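Local coordinates for precorrin-6Y C5,15-methyltransferase (Decarboxylating) (Geobacter metallireducens, PDB 3E05), which probably uses S-adenosyl-L-methionine to methylate precorrin-6Y in adenosylcobalamin biosynthesis, this chain being the C-terminal domain of the longer decarboxylating methyltransferase, at residues D[25-35]-D[184-192]. Sequence-based numbering, arbitrary orientation.
Sequences KQEVRAVTLSK and HNPVYIITA
With CG of K25 anti to its carbonyl carbon (chi1 -58°) and the chain extended through chi2 and chi3, CD of K25 sits over the face of the H184 ring; CB of H184 points toward the helix, and its CG stands beside the backbone N. CD lies 3.6 Å from the centroid of the H184 ring, a CH-pi contact. K25 occupies the N-cap position just before helix 26-35. At the ring's edge, in plane, OE1 of E27 approaches CE1 of H184 at 3.4 Å, the carboxylate turned 51° from the imidazole. Without the imidazole, as with an alanine here, the K25 methylenes would probably lose the face they lie on and OE1 of E27 its ring-edge neighbour.

Further along, helix and strand run nearly parallel, 9° apart. V28 and V187 meet methyl to methyl, CG2 of V28 lying 4.0 Å from CG2 of V187. I189 extends CD1 to CG1 of V31 at 3.6 Å, and the same methyl passes OG1 of T32. At the far end CB of K35 rests 3.4 Å from OG1 of T191, before the lysine chain heads off to E163 and to E27 of the second subunit.

The helix thus packs on one face of the mixed sheet of this Rossmann-like methyltransferase domain, against its antiparallel strand 180-193. What joins the two is mostly apolar and CH-pi contact, with polar atoms lying against carbons at both ends, while the carboxylate of E27, like the K35 amine, divides its salt bridges between its own chain, at K171, and K35 of the second subunit.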
loop_
_atom_site.group_PDB
_atom_site.type_symbol
_atom_site.label_atom_id
_atom_site.label_comp_id
_atom_site.label_asym_id
_atom_site.label_seq_id
_atom_site.Cartn_x
_atom_site.Cartn_y
_atom_site.Cartn_z
ATOM N N LYS D 25 -10.539 -3.838 12.161
ATOM C CA LYS D 25 -9.607 -4.971 12.157
ATOM C C LYS D 25 -8.404 -4.647 13.028
ATOM O O LYS D 25 -8.089 -3.486 13.223
ATOM C CB LYS D 25 -9.177 -5.300 10.734
ATOM C CG LYS D 25 -10.362 -5.643 9.807
ATOM C CD LYS D 25 -9.911 -6.384 8.564
ATOM C CE LYS D 25 -10.982 -6.325 7.498
ATOM N NZ LYS D 25 -12.134 -7.169 7.894
ATOM N N GLN D 26 -7.736 -5.687 13.523
ATOM C CA GLN D 26 -6.764 -5.589 14.612
ATOM C C GLN D 26 -5.623 -4.569 14.457
ATOM O O GLN D 26 -5.371 -3.785 15.374
ATOM C CB GLN D 26 -6.207 -6.989 14.878
ATOM C CG GLN D 26 -5.192 -7.086 15.982
ATOM C CD GLN D 26 -4.200 -8.181 15.699
ATOM O OE1 GLN D 26 -3.050 -7.914 15.379
ATOM N NE2 GLN D 26 -4.652 -9.427 15.777
ATOM N N GLU D 27 -4.943 -4.589 13.307
ATOM C CA GLU D 27 -3.842 -3.679 13.008
ATOM C C GLU D 27 -4.262 -2.213 13.027
ATOM O O GLU D 27 -3.642 -1.384 13.727
ATOM C CB GLU D 27 -3.199 -4.058 11.675
ATOM C CG GLU D 27 -2.645 -5.508 11.636
ATOM C CD GLU D 27 -3.690 -6.580 11.321
ATOM O OE1 GLU D 27 -4.884 -6.278 11.042
ATOM O OE2 GLU D 27 -3.304 -7.760 11.374
ATOM N N VAL D 28 -5.336 -1.920 12.292
ATOM C CA VAL D 28 -5.932 -0.589 12.195
ATOM C C VAL D 28 -6.474 -0.138 13.572
ATOM O O VAL D 28 -6.350 1.011 13.939
ATOM C CB VAL D 28 -7.017 -0.557 11.083
ATOM C CG1 VAL D 28 -7.984 0.599 11.272
ATOM C CG2 VAL D 28 -6.353 -0.467 9.706
ATOM N N ARG D 29 -7.031 -1.072 14.328
ATOM C CA ARG D 29 -7.472 -0.802 15.694
ATOM C C ARG D 29 -6.316 -0.280 16.552
ATOM O O ARG D 29 -6.467 0.693 17.239
ATOM C CB ARG D 29 -8.060 -2.071 16.316
ATOM C CG ARG D 29 -8.898 -1.843 17.566
ATOM C CD ARG D 29 -9.298 -3.191 18.171
ATOM N NE ARG D 29 -9.929 -4.076 17.192
ATOM C CZ ARG D 29 -9.718 -5.392 17.114
ATOM N NH1 ARG D 29 -8.887 -5.995 17.954
ATOM N NH2 ARG D 29 -10.329 -6.116 16.181
ATOM N N ALA D 30 -5.176 -0.964 16.512
ATOM C CA ALA D 30 -3.976 -0.551 17.258
ATOM C C ALA D 30 -3.540 0.861 16.868
ATOM O O ALA D 30 -3.329 1.698 17.736
ATOM C CB ALA D 30 -2.842 -1.532 17.042
ATOM N N VAL D 31 -3.449 1.137 15.561
ATOM C CA VAL D 31 -3.090 2.490 15.090
ATOM C C VAL D 31 -4.123 3.536 15.564
ATOM O O VAL D 31 -3.752 4.630 15.995
ATOM C CB VAL D 31 -2.980 2.553 13.532
ATOM C CG1 VAL D 31 -2.491 3.932 13.081
ATOM C CG2 VAL D 31 -2.036 1.466 13.008
ATOM N N THR D 32 -5.396 3.173 15.510
ATOM C CA THR D 32 -6.505 4.059 15.965
ATOM C C THR D 32 -6.339 4.431 17.453
ATOM O O THR D 32 -6.397 5.617 17.821
ATOM C CB THR D 32 -7.869 3.391 15.707
ATOM O OG1 THR D 32 -8.055 3.217 14.305
ATOM C CG2 THR D 32 -9.045 4.206 16.261
ATOM N N LEU D 33 -6.075 3.425 18.279
ATOM C CA LEU D 33 -5.842 3.613 19.727
ATOM C C LEU D 33 -4.614 4.473 20.005
ATOM O O LEU D 33 -4.663 5.345 20.857
ATOM C CB LEU D 33 -5.719 2.256 20.412
ATOM C CG LEU D 33 -7.036 1.471 20.462
ATOM C CD1 LEU D 33 -6.743 0.032 20.738
ATOM C CD2 LEU D 33 -8.037 2.076 21.444
ATOM N N SER D 34 -3.532 4.236 19.255
ATOM C CA SER D 34 -2.353 5.104 19.228
ATOM C C SER D 34 -2.709 6.563 18.934
ATOM O O SER D 34 -2.324 7.459 19.682
ATOM C CB SER D 34 -1.354 4.598 18.173
ATOM O OG SER D 34 -0.034 4.973 18.485
ATOM N N LYS D 35 -3.465 6.779 17.863
ATOM C CA LYS D 35 -3.861 8.122 17.439
ATOM C C LYS D 35 -4.782 8.797 18.474
ATOM O O LYS D 35 -4.793 10.026 18.606
ATOM C CB LYS D 35 -4.549 8.084 16.060
ATOM C CG LYS D 35 -3.619 7.703 14.857
ATOM C CD LYS D 35 -2.410 8.627 14.702
ATOM C CE LYS D 35 -1.504 8.131 13.561
ATOM N NZ LYS D 35 -0.363 9.020 13.348
ATOM N N HIS D 184 -6.126 -6.152 3.170
ATOM C CA HIS D 184 -7.327 -5.534 3.722
ATOM C C HIS D 184 -7.614 -4.323 2.862
ATOM O O HIS D 184 -6.726 -3.803 2.190
ATOM C CB HIS D 184 -7.068 -5.033 5.141
ATOM C CG HIS D 184 -6.891 -6.113 6.157
ATOM N ND1 HIS D 184 -6.169 -5.927 7.317
ATOM C CD2 HIS D 184 -7.363 -7.380 6.206
ATOM C CE1 HIS D 184 -6.199 -7.034 8.036
ATOM N NE2 HIS D 184 -6.921 -7.930 7.386
ATOM N N ASN D 185 -8.848 -3.838 2.911
ATOM C CA ASN D 185 -9.159 -2.589 2.249
ATOM C C ASN D 185 -8.512 -1.423 2.996
ATOM O O ASN D 185 -8.255 -1.541 4.199
ATOM C CB ASN D 185 -10.672 -2.437 2.131
ATOM C CG ASN D 185 -11.272 -3.430 1.149
ATOM O OD1 ASN D 185 -10.563 -4.050 0.341
ATOM N ND2 ASN D 185 -12.576 -3.602 1.223
ATOM N N PRO D 186 -8.189 -0.316 2.283
ATOM C CA PRO D 186 -7.470 0.724 3.006
ATOM C C PRO D 186 -8.381 1.411 4.018
ATOM O O PRO D 186 -9.605 1.460 3.827
ATOM C CB PRO D 186 -7.069 1.735 1.929
ATOM C CG PRO D 186 -7.575 1.199 0.625
ATOM C CD PRO D 186 -8.467 0.045 0.879
ATOM N N VAL D 187 -7.791 1.906 5.097
ATOM C CA VAL D 187 -8.555 2.708 6.050
ATOM C C VAL D 187 -7.879 4.054 6.233
ATOM O O VAL D 187 -6.658 4.155 6.396
ATOM C CB VAL D 187 -8.775 1.990 7.443
ATOM C CG1 VAL D 187 -9.666 2.832 8.365
ATOM C CG2 VAL D 187 -9.390 0.598 7.280
ATOM N N TYR D 188 -8.683 5.110 6.188
ATOM C CA TYR D 188 -8.168 6.439 6.433
ATOM C C TYR D 188 -8.435 6.789 7.890
ATOM O O TYR D 188 -9.589 6.914 8.285
ATOM C CB TYR D 188 -8.884 7.447 5.522
ATOM C CG TYR D 188 -8.516 7.266 4.068
ATOM C CD1 TYR D 188 -7.423 7.954 3.529
ATOM C CD2 TYR D 188 -9.220 6.380 3.248
ATOM C CE1 TYR D 188 -7.076 7.812 2.167
ATOM C CE2 TYR D 188 -8.857 6.197 1.901
ATOM C CZ TYR D 188 -7.793 6.925 1.371
ATOM O OH TYR D 188 -7.425 6.740 0.051
ATOM N N ILE D 189 -7.361 6.897 8.672
ATOM C CA ILE D 189 -7.465 7.265 10.081
ATOM C C ILE D 189 -7.258 8.772 10.206
ATOM O O ILE D 189 -6.164 9.299 9.995
ATOM C CB ILE D 189 -6.456 6.474 10.945
ATOM C CG1 ILE D 189 -6.728 4.970 10.783
ATOM C CG2 ILE D 189 -6.503 6.930 12.409
ATOM C CD1 ILE D 189 -5.657 4.064 11.328
ATOM N N ILE D 190 -8.342 9.450 10.576
ATOM C CA ILE D 190 -8.360 10.911 10.680
ATOM C C ILE D 190 -8.260 11.320 12.148
ATOM O O ILE D 190 -9.105 10.926 12.946
ATOM C CB ILE D 190 -9.662 11.471 10.068
ATOM C CG1 ILE D 190 -9.825 10.978 8.629
ATOM C CG2 ILE D 190 -9.688 13.007 10.148
ATOM C CD1 ILE D 190 -11.210 11.146 8.051
ATOM N N THR D 191 -7.226 12.088 12.486
ATOM C CA THR D 191 -6.995 12.584 13.839
ATOM C C THR D 191 -7.102 14.102 13.882
ATOM O O THR D 191 -6.483 14.802 13.088
ATOM C CB THR D 191 -5.647 12.096 14.378
ATOM O OG1 THR D 191 -5.575 10.676 14.201
ATOM C CG2 THR D 191 -5.498 12.419 15.882
ATOM N N ALA D 192 -7.899 14.604 14.824
ATOM C CA ALA D 192 -8.158 16.034 14.929
ATOM C C ALA D 192 -8.017 16.495 16.369
ATOM O O ALA D 192 -8.518 15.850 17.292
ATOM C CB ALA D 192 -9.529 16.358 14.396
#